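Long-range contacts in Serine/threonine-protein kinase-like protein ACR4 (Arabidopsis thaliana, PDB 7A0J), which acts as a receptor kinase with the peptide CLE40 to control formative cell divisions in root meristems, this chain being its extracellular beta-propeller domain: residues 64-68 / 85-91; 101-107 / 120-126; 178-182 / 193-197; 250-254 / 266-272. All blocks are in the same frame, centred on the assembly; numbering follows the deposited sequence.

Interaction 1: 64-68 / 85-91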
# COMPACT_ATOMS: atom_id res chain seq x y z
N LEU A 64 9.43 14.89 -8.34
CA LEU A 64 10.64 15.73 -8.58
C LEU A 64 11.68 15.48 -7.48
O LEU A 64 12.82 15.13 -7.84
CB LEU A 64 10.22 17.20 -8.63
CG LEU A 64 9.22 17.56 -9.74
CD1 LEU A 64 8.87 19.04 -9.69
CD2 LEU A 64 9.77 17.19 -11.11
N SER A 65 11.32 15.65 -6.21
CA SER A 65 12.24 15.59 -5.05
C SER A 65 12.47 14.13 -4.60
O SER A 65 13.49 13.89 -3.93
CB SER A 65 11.73 16.42 -3.91
OG SER A 65 10.56 15.84 -3.34
N HIS A 66 11.57 13.22 -4.96
CA HIS A 66 11.62 11.77 -4.59
C HIS A 66 11.60 11.61 -3.07
O HIS A 66 12.24 10.67 -2.56
CB HIS A 66 12.83 11.09 -5.25
CG HIS A 66 12.78 11.08 -6.74
ND1 HIS A 66 13.89 11.34 -7.52
CD2 HIS A 66 11.77 10.84 -7.60
CE1 HIS A 66 13.57 11.26 -8.79
NE2 HIS A 66 12.27 10.95 -8.87
N GLN A 67 10.88 12.50 -2.36
CA GLN A 67 10.72 12.46 -0.89
C GLN A 67 9.28 12.11 -0.56
O GLN A 67 8.37 12.44 -1.31
CB GLN A 67 11.12 13.81 -0.27
CG GLN A 67 12.59 14.14 -0.46
CD GLN A 67 13.04 15.33 0.36
OE1 GLN A 67 12.27 16.25 0.63
NE2 GLN A 67 14.30 15.33 0.74
N PRO A 68 9.02 11.42 0.58
CA PRO A 68 7.65 11.22 1.05
C PRO A 68 7.01 12.57 1.41
O PRO A 68 7.70 13.44 1.90
CB PRO A 68 7.78 10.31 2.28
CG PRO A 68 9.24 10.37 2.68
CD PRO A 68 10.02 10.79 1.46
N MET A 85 14.61 14.12 8.46
CA MET A 85 14.90 13.93 7.01
C MET A 85 16.28 14.53 6.71
O MET A 85 16.53 15.68 7.12
CB MET A 85 13.84 14.62 6.14
CG MET A 85 14.07 14.47 4.65
SD MET A 85 14.00 12.76 4.07
CE MET A 85 12.25 12.40 4.29
N THR A 86 17.14 13.77 6.02
CA THR A 86 18.43 14.25 5.46
C THR A 86 18.11 15.11 4.23
O THR A 86 17.35 14.63 3.37
CB THR A 86 19.37 13.08 5.15
OG1 THR A 86 19.65 12.42 6.39
CG2 THR A 86 20.66 13.50 4.50
N LYS A 87 18.66 16.32 4.17
CA LYS A 87 18.48 17.27 3.03
C LYS A 87 18.98 16.60 1.75
O LYS A 87 20.12 16.09 1.75
CB LYS A 87 19.23 18.58 3.30
CG LYS A 87 19.00 19.68 2.27
CD LYS A 87 19.62 21.01 2.66
CE LYS A 87 19.66 21.99 1.51
NZ LYS A 87 19.87 23.38 1.97
N GLY A 88 18.15 16.58 0.70
CA GLY A 88 18.49 16.03 -0.63
C GLY A 88 18.31 14.52 -0.72
O GLY A 88 18.60 13.97 -1.80
N ALA A 89 17.85 13.87 0.36
CA ALA A 89 17.60 12.40 0.41
C ALA A 89 16.49 12.05 -0.57
O ALA A 89 15.46 12.76 -0.59
CB ALA A 89 17.25 11.98 1.82
N GLU A 90 16.69 10.99 -1.36
CA GLU A 90 15.72 10.48 -2.37
C GLU A 90 15.26 9.07 -1.96
O GLU A 90 16.05 8.35 -1.32
CB GLU A 90 16.36 10.45 -3.76
CG GLU A 90 16.85 11.80 -4.23
CD GLU A 90 17.35 11.81 -5.66
OE1 GLU A 90 18.49 12.28 -5.88
OE2 GLU A 90 16.61 11.35 -6.55
N TYR A 91 14.03 8.72 -2.34
CA TYR A 91 13.36 7.44 -1.99
C TYR A 91 12.77 6.81 -3.26
O TYR A 91 12.35 7.56 -4.17
CB TYR A 91 12.31 7.68 -0.90
CG TYR A 91 12.90 8.07 0.43
CD1 TYR A 91 13.27 9.37 0.69
CD2 TYR A 91 13.13 7.12 1.41
CE1 TYR A 91 13.84 9.74 1.91
CE2 TYR A 91 13.70 7.46 2.63
CZ TYR A 91 14.05 8.78 2.88
OH TYR A 91 14.60 9.13 4.08

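Interaction 2: 101-107 / 120-126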
# COMPACT_ATOMS: atom_id res chain seq x y z
N LEU A 101 4.95 5.33 8.59
CA LEU A 101 5.35 5.40 7.16
C LEU A 101 6.80 4.92 7.04
O LEU A 101 7.62 5.34 7.88
CB LEU A 101 5.22 6.85 6.68
CG LEU A 101 5.70 7.12 5.26
CD1 LEU A 101 4.81 6.42 4.25
CD2 LEU A 101 5.76 8.61 4.98
N CYS A 102 7.09 4.05 6.06
CA CYS A 102 8.46 3.59 5.72
C CYS A 102 8.80 4.01 4.29
O CYS A 102 7.92 3.93 3.42
CB CYS A 102 8.60 2.07 5.86
SG CYS A 102 8.52 1.50 7.57
N GLY A 103 10.04 4.47 4.08
CA GLY A 103 10.58 4.86 2.76
C GLY A 103 11.81 4.04 2.40
O GLY A 103 12.72 3.95 3.24
N LEU A 104 11.83 3.46 1.20
CA LEU A 104 13.01 2.75 0.64
C LEU A 104 14.00 3.80 0.12
O LEU A 104 13.75 4.36 -0.96
CB LEU A 104 12.55 1.79 -0.47
CG LEU A 104 13.63 0.85 -1.01
CD1 LEU A 104 14.20 -0.02 0.10
CD2 LEU A 104 13.07 -0.01 -2.13
N ARG A 105 15.05 4.07 0.90
CA ARG A 105 16.06 5.14 0.64
C ARG A 105 16.87 4.78 -0.61
O ARG A 105 17.43 3.67 -0.65
CB ARG A 105 16.97 5.30 1.86
CG ARG A 105 18.04 6.37 1.73
CD ARG A 105 17.55 7.77 2.04
NE ARG A 105 18.66 8.67 2.35
CZ ARG A 105 19.45 9.25 1.45
NH1 ARG A 105 20.43 10.05 1.85
NH2 ARG A 105 19.28 9.03 0.15
N LYS A 106 16.91 5.68 -1.59
CA LYS A 106 17.69 5.53 -2.85
C LYS A 106 19.18 5.71 -2.54
O LYS A 106 19.56 6.73 -1.97
CB LYS A 106 17.22 6.55 -3.89
CG LYS A 106 17.86 6.44 -5.26
CD LYS A 106 17.34 7.45 -6.26
CE LYS A 106 17.94 7.30 -7.63
NZ LYS A 106 17.35 8.26 -8.60
N PRO A 107 20.05 4.74 -2.89
CA PRO A 107 21.49 4.86 -2.63
C PRO A 107 22.20 5.73 -3.67
O PRO A 107 21.69 5.82 -4.77
CB PRO A 107 21.97 3.40 -2.69
CG PRO A 107 21.05 2.76 -3.71
CD PRO A 107 19.71 3.46 -3.55
N SER A 120 17.20 -1.30 -2.76
CA SER A 120 18.05 -0.68 -1.72
C SER A 120 18.05 -1.54 -0.45
O SER A 120 17.12 -2.36 -0.28
CB SER A 120 17.60 0.73 -1.41
OG SER A 120 18.33 1.28 -0.33
N SER A 121 19.06 -1.35 0.40
CA SER A 121 19.24 -2.02 1.72
C SER A 121 18.97 -1.02 2.86
O SER A 121 19.13 -1.42 4.03
CB SER A 121 20.61 -2.63 1.81
OG SER A 121 21.48 -1.83 2.61
N LEU A 122 18.57 0.21 2.52
CA LEU A 122 18.35 1.34 3.47
C LEU A 122 16.86 1.67 3.52
O LEU A 122 16.30 2.07 2.47
CB LEU A 122 19.17 2.54 3.00
CG LEU A 122 20.65 2.28 2.70
CD1 LEU A 122 21.28 3.49 2.03
CD2 LEU A 122 21.40 1.90 3.96
N VAL A 123 16.23 1.50 4.69
CA VAL A 123 14.78 1.75 4.92
C VAL A 123 14.62 2.68 6.13
O VAL A 123 15.02 2.27 7.25
CB VAL A 123 14.00 0.44 5.11
CG1 VAL A 123 12.55 0.69 5.48
CG2 VAL A 123 14.10 -0.45 3.88
N ASP A 124 14.07 3.87 5.91
CA ASP A 124 13.72 4.87 6.96
C ASP A 124 12.22 4.78 7.24
O ASP A 124 11.44 4.82 6.27
CB ASP A 124 14.10 6.29 6.53
CG ASP A 124 15.57 6.45 6.20
OD1 ASP A 124 16.40 5.98 7.01
OD2 ASP A 124 15.88 7.04 5.15
N CYS A 125 11.84 4.67 8.51
CA CYS A 125 10.43 4.62 8.97
C CYS A 125 10.18 5.75 9.98
O CYS A 125 11.11 6.08 10.74
CB CYS A 125 10.08 3.25 9.54
SG CYS A 125 10.35 1.90 8.37
N TRP A 126 8.97 6.32 9.96
CA TRP A 126 8.50 7.41 10.86
C TRP A 126 7.16 7.00 11.49
O TRP A 126 6.33 6.44 10.76
CB TRP A 126 8.35 8.73 10.10
CG TRP A 126 9.59 9.19 9.39
CD1 TRP A 126 10.54 10.04 9.87
CD2 TRP A 126 9.99 8.85 8.05
NE1 TRP A 126 11.51 10.24 8.93
CE2 TRP A 126 11.21 9.53 7.80
CE3 TRP A 126 9.45 8.04 7.04
CZ2 TRP A 126 11.89 9.42 6.59
CZ3 TRP A 126 10.12 7.94 5.84
CH2 TRP A 126 11.32 8.62 5.62

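Interaction 3: 178-182 / 193-197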
# COMPACT_ATOMS: atom_id res chain seq x y z
N GLU A 178 12.27 -20.20 0.36
CA GLU A 178 12.12 -20.85 -0.97
C GLU A 178 10.89 -20.30 -1.69
O GLU A 178 10.86 -20.39 -2.93
CB GLU A 178 12.03 -22.37 -0.81
CG GLU A 178 13.36 -23.03 -0.45
CD GLU A 178 13.88 -22.74 0.95
OE1 GLU A 178 13.07 -22.44 1.84
OE2 GLU A 178 15.12 -22.81 1.13
N LYS A 179 9.91 -19.76 -0.96
CA LYS A 179 8.67 -19.15 -1.52
C LYS A 179 9.04 -17.88 -2.29
O LYS A 179 9.47 -16.90 -1.65
CB LYS A 179 7.66 -18.85 -0.41
CG LYS A 179 7.08 -20.08 0.28
CD LYS A 179 6.12 -20.87 -0.58
CE LYS A 179 5.70 -22.18 0.04
NZ LYS A 179 6.75 -23.21 -0.08
N LYS A 180 8.88 -17.91 -3.61
CA LYS A 180 9.21 -16.79 -4.54
C LYS A 180 7.93 -16.02 -4.87
O LYS A 180 6.94 -16.67 -5.27
CB LYS A 180 9.87 -17.34 -5.81
CG LYS A 180 11.13 -18.17 -5.58
CD LYS A 180 12.31 -17.35 -5.11
CE LYS A 180 13.48 -18.19 -4.64
NZ LYS A 180 13.53 -18.28 -3.16
N PHE A 181 7.96 -14.69 -4.72
CA PHE A 181 6.81 -13.77 -4.89
C PHE A 181 7.15 -12.72 -5.95
O PHE A 181 8.30 -12.25 -5.99
CB PHE A 181 6.46 -13.13 -3.55
CG PHE A 181 5.92 -14.08 -2.52
CD1 PHE A 181 4.66 -14.64 -2.66
CD2 PHE A 181 6.70 -14.48 -1.44
CE1 PHE A 181 4.17 -15.54 -1.72
CE2 PHE A 181 6.21 -15.38 -0.51
CZ PHE A 181 4.95 -15.91 -0.65
N GLN A 182 6.17 -12.38 -6.80
CA GLN A 182 6.27 -11.26 -7.79
C GLN A 182 5.55 -10.02 -7.23
O GLN A 182 5.89 -8.91 -7.68
CB GLN A 182 5.71 -11.69 -9.15
CG GLN A 182 4.24 -12.07 -9.16
CD GLN A 182 3.81 -12.60 -10.50
OE1 GLN A 182 3.43 -13.76 -10.65
NE2 GLN A 182 3.88 -11.75 -11.51
N GLY A 193 0.75 -12.81 -0.75
CA GLY A 193 1.74 -12.70 -1.84
C GLY A 193 1.31 -13.49 -3.05
O GLY A 193 0.85 -14.64 -2.88
N ILE A 194 1.41 -12.90 -4.24
CA ILE A 194 1.23 -13.60 -5.55
C ILE A 194 2.56 -14.29 -5.87
O ILE A 194 3.56 -13.56 -6.07
CB ILE A 194 0.77 -12.62 -6.65
CG1 ILE A 194 -0.55 -11.94 -6.27
CG2 ILE A 194 0.68 -13.33 -7.99
CD1 ILE A 194 -0.96 -10.83 -7.21
N LEU A 195 2.58 -15.62 -5.86
CA LEU A 195 3.79 -16.44 -6.13
C LEU A 195 4.33 -16.09 -7.53
O LEU A 195 3.50 -15.80 -8.42
CB LEU A 195 3.45 -17.93 -6.04
CG LEU A 195 3.17 -18.46 -4.63
CD1 LEU A 195 2.52 -19.83 -4.69
CD2 LEU A 195 4.45 -18.51 -3.81
N ASP A 196 5.65 -16.12 -7.70
CA ASP A 196 6.33 -15.89 -9.00
C ASP A 196 5.94 -17.01 -9.96
O ASP A 196 5.70 -18.14 -9.48
CB ASP A 196 7.85 -15.81 -8.82
CG ASP A 196 8.59 -15.25 -10.02
OD1 ASP A 196 8.08 -14.28 -10.63
OD2 ASP A 196 9.67 -15.78 -10.35
N GLY A 197 5.85 -16.71 -11.26
CA GLY A 197 5.57 -17.68 -12.33
C GLY A 197 4.22 -17.45 -12.98
O GLY A 197 3.47 -16.57 -12.52

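Interaction 4: 250-254 / 266-272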
# COMPACT_ATOMS: atom_id res chain seq x y z
N ASP A 250 -10.87 -12.91 -15.83
CA ASP A 250 -12.10 -12.08 -16.02
C ASP A 250 -11.98 -10.73 -15.30
O ASP A 250 -12.96 -9.97 -15.33
CB ASP A 250 -13.35 -12.85 -15.59
CG ASP A 250 -13.39 -13.25 -14.12
OD1 ASP A 250 -12.39 -13.02 -13.42
OD2 ASP A 250 -14.43 -13.80 -13.70
N HIS A 251 -10.83 -10.43 -14.67
CA HIS A 251 -10.55 -9.15 -13.95
C HIS A 251 -11.60 -8.90 -12.85
O HIS A 251 -11.74 -7.73 -12.44
CB HIS A 251 -10.46 -7.98 -14.94
CG HIS A 251 -9.09 -7.78 -15.50
ND1 HIS A 251 -8.30 -6.69 -15.16
CD2 HIS A 251 -8.37 -8.51 -16.38
CE1 HIS A 251 -7.16 -6.77 -15.81
NE2 HIS A 251 -7.17 -7.87 -16.56
N SER A 252 -12.29 -9.94 -12.38
CA SER A 252 -13.36 -9.84 -11.35
C SER A 252 -12.71 -9.78 -9.96
O SER A 252 -11.72 -10.51 -9.73
CB SER A 252 -14.34 -10.98 -11.45
OG SER A 252 -13.75 -12.21 -11.06
N ALA A 253 -13.24 -8.94 -9.08
CA ALA A 253 -12.82 -8.81 -7.66
C ALA A 253 -13.30 -10.03 -6.87
O ALA A 253 -14.45 -10.45 -7.08
CB ALA A 253 -13.36 -7.52 -7.07
N VAL A 254 -12.44 -10.57 -6.01
CA VAL A 254 -12.77 -11.63 -5.02
C VAL A 254 -12.10 -11.26 -3.70
O VAL A 254 -10.92 -10.85 -3.74
CB VAL A 254 -12.36 -13.03 -5.52
CG1 VAL A 254 -10.89 -13.10 -5.91
CG2 VAL A 254 -12.69 -14.12 -4.51
N ALA A 266 -17.91 -8.98 -2.33
CA ALA A 266 -17.37 -8.17 -3.45
C ALA A 266 -18.39 -8.10 -4.58
O ALA A 266 -19.18 -9.03 -4.76
CB ALA A 266 -16.07 -8.77 -3.94
N PRO A 267 -18.42 -7.00 -5.38
CA PRO A 267 -19.25 -6.95 -6.58
C PRO A 267 -18.68 -7.88 -7.66
O PRO A 267 -17.49 -7.84 -7.89
CB PRO A 267 -19.20 -5.47 -6.98
CG PRO A 267 -17.87 -4.99 -6.45
CD PRO A 267 -17.65 -5.77 -5.17
N THR A 268 -19.54 -8.68 -8.28
CA THR A 268 -19.17 -9.87 -9.10
C THR A 268 -19.06 -9.51 -10.59
O THR A 268 -18.12 -10.02 -11.24
CB THR A 268 -20.17 -11.01 -8.88
OG1 THR A 268 -21.47 -10.55 -9.25
CG2 THR A 268 -20.20 -11.50 -7.45
N GLY A 269 -19.97 -8.67 -11.10
CA GLY A 269 -20.14 -8.43 -12.55
C GLY A 269 -19.19 -7.37 -13.10
O GLY A 269 -19.28 -7.11 -14.32
N ILE A 270 -18.32 -6.80 -12.27
CA ILE A 270 -17.41 -5.67 -12.63
C ILE A 270 -16.02 -6.22 -12.96
O ILE A 270 -15.61 -7.21 -12.33
CB ILE A 270 -17.34 -4.63 -11.49
CG1 ILE A 270 -18.73 -4.20 -11.02
CG2 ILE A 270 -16.49 -3.44 -11.91
CD1 ILE A 270 -18.71 -3.37 -9.76
N GLY A 271 -15.33 -5.58 -13.91
CA GLY A 271 -13.91 -5.82 -14.22
C GLY A 271 -13.05 -4.61 -13.87
O GLY A 271 -13.03 -3.66 -14.68
N PHE A 272 -12.39 -4.65 -12.72
CA PHE A 272 -11.44 -3.60 -12.24
C PHE A 272 -10.06 -3.86 -12.84
O PHE A 272 -9.74 -5.03 -13.13
CB PHE A 272 -11.35 -3.61 -10.71
CG PHE A 272 -12.65 -3.37 -9.98
CD1 PHE A 272 -13.24 -2.12 -9.98
CD2 PHE A 272 -13.28 -4.40 -9.29
CE1 PHE A 272 -14.43 -1.90 -9.30
CE2 PHE A 272 -14.47 -4.18 -8.62
CZ PHE A 272 -15.04 -2.93 -8.62
O HOH W 1 -15.53 -7.61 -9.76

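Interaction 1: 64-68 / 85-91
His66 and Tyr91 are joined by the one backbone hydrogen bond of this contact, from Tyr91 N to His66 O at 2.7 Å. Glu90 CA also points a C-H at His66 O, and the edge of the Tyr91 ring borders the same oxygen.

Two side-chain hydrogen bonds flank it. His66 ND1 donates a hydrogen bond to Glu90 OE2 at 2.9 Å, with the ring and carboxylate planes 13° apart. The oxygen is met on its anti side, 25° out of the carboxylate plane. Leu64 O sits over one face of the imidazole. The same carboxylate oxygen has a long, weak ion pair with Lys106. Gln67 reaches the other way along an extended chain, chi2 -170°, and its NE2 donates to Ala89 O at 3.1 Å. The bond uses a lone pair of that carbonyl and lies in the plane of the amide. It ties Gln67 to the last residue of the type II turn Thr86 to Ala89.

Apolar packing completes the contact. Pro68 CD rests 3.6 Å from Tyr91 CD1. The Met85 methyl CE touches CD and CG of Pro68, 3.9 Å from CD. Trp126 lies against both Pro68 and Met85. Tyr91 OH is hydrogen-bonded to Asp124.

The arrangement is a junction between successive blades of a beta-propeller, where the loop after strand 57-62 meets the linker into strand 91-96.

Interaction 2: 101-107 / 120-126
Cys102 and Cys125 form a disulfide across two antiparallel strands, with SG atoms 2.0 Å apart. They are a non-hydrogen-bonded pair, and their CA atoms are only 3.9 Å apart. Here the contact is tight. Leu101 and Trp126 on one side, and Gly103 and Asp124 on the other, each exchange two backbone hydrogen bonds. The shortest runs from Gly103 N to Asp124 O, 2.6 Å. Gly103 leaves room for the indole: Trp126 CZ3 lies 3.9 Å from Gly103 N. With chi1 at -56°, the ring runs back along its own strand and reaches Leu101 and Gly103 of the partner. Asp124 C lies against one face, offset toward the rim. Trp126 NE1 is hydrogen-bonded to Pro84 O.

Toward Arg105, Leu122 and Pro107 the fit is looser and partly open to solvent. A bend at chi2 (83°) carries Arg105 CD past Asp124 OD2 at 3.6 Å, while NE stays beyond salt-bridge range. The Asp124 carboxylate instead accepts from Asn133. Even here one bond is short: Ser120 OG donates to Arg105 O at 2.6 Å. Ser120 OG also accepts from Leu122 N, and that bond makes an ST turn where the chain turns a corner.

These are the two inner strands of a four-stranded antiparallel propeller blade, pinned by one of the disulfides that recur in the repeats.

Interaction 3: 178-182 / 193-197
Lys179 CD makes a loose contact with Leu195 CD2, 4.3 Å away. Lys180 follows with a firmer hold: Lys180 O accepts from Asp196 N at 2.8 Å. The bond is nearly straight at the hydrogen, 169°, but the donor stands above the carbonyl plane. Leu195 CA directs a C-H at the same oxygen. Beside it the CB atoms of Lys180 and Asp196 touch, and both residues also pack on Lys158.

Phe181 pairs with Leu195 as an antiparallel non-hydrogen-bonded pair. This is the open end of the hairpin of strands 181-186 and 190-195, the first two strands of this sheet, a propeller blade. The CG of Phe181 lies beside its own backbone N, chi1 -67°, and the ring is thereby brought alongside the partner strand. Phe181 CD1 comes 3.6 Å from Gly193 C. There is no room here for a side chain on Gly193. Further out, Phe181 CE1 meets the Leu195 methyl CD2 at 3.6 Å, while Ile194 O borders the ring edge. Leu203 and Trp205 of the third strand also pack on this ring.

Gln182 N donates to Ile194 O at 3.0 Å. Its side chain then runs across the second strand, with CG 3.5 Å from Ile194 O and CB near Asp196 OD1.

Interaction 4: 250-254 / 266-272
His251 and Gly271 are the residues whose CA atoms are nearest across the contact, 4.7 Å, but the direct bond beside them, from Phe272 N to His251 O, is weak. Gly271 CA adds a C-H contact to the same oxygen.

The stronger direct link comes from a side chain. His251 ND1 donates to Phe272 O at 3.0 Å. The oxygen lies in the ring plane, at the edge of the imidazole, and the donor is tilted 22° from the plane of the carbonyl.

Further along, at Ala253, a water bridges the backbones. It accepts from Ala253 N and donates to Pro267 O and Ile270 O, with all three distances 2.6 to 2.7 Å. These three polar groups are thus satisfied without touching one another.

Ala253 supplies the apolar part. Its CB meets the edge of the Phe272 ring, 3.8 Å from CD2, and lies 4.3 Å from Ala266 CB. Ile270 CG2 packs over one face of that ring, offset toward the rim.

Asp250 OD1 shapes the first segment. It accepts from Ser252 N and, at 2.8 Å, from Ser252 OG, both on the same face of the carboxylate. The backbone bond makes an Asx turn.

The contact lies near the surface, between two blades. Strand 242-247 backs His251 and Phe272 through Ile246, while Trp296 of strand 294-297 packs on Ala253, Ala266 and Pro267.

How the interactions relate
The four contacts follow one another along the chain and are spread round the propeller. Only interactions 1 and 2 touch, with centres 10 Å apart. Tyr91 OH and Asp124 OD2 are 2.7 Å apart, probably hydrogen-bonded, and Glu90 O probably accepts from Lys106 N at 2.8 Å. The linker of interaction 1 therefore leads directly into the blade of interaction 2. Interaction 3 is about 23 Å, centre to centre, from both interactions 2 and 4. Interaction 4 lies across the chain's centre from interaction 1, 38 Å away between centres. Interactions 2 and 3 lie within blades, whereas 1 and 4 join blades. No ligand marks a binding site here.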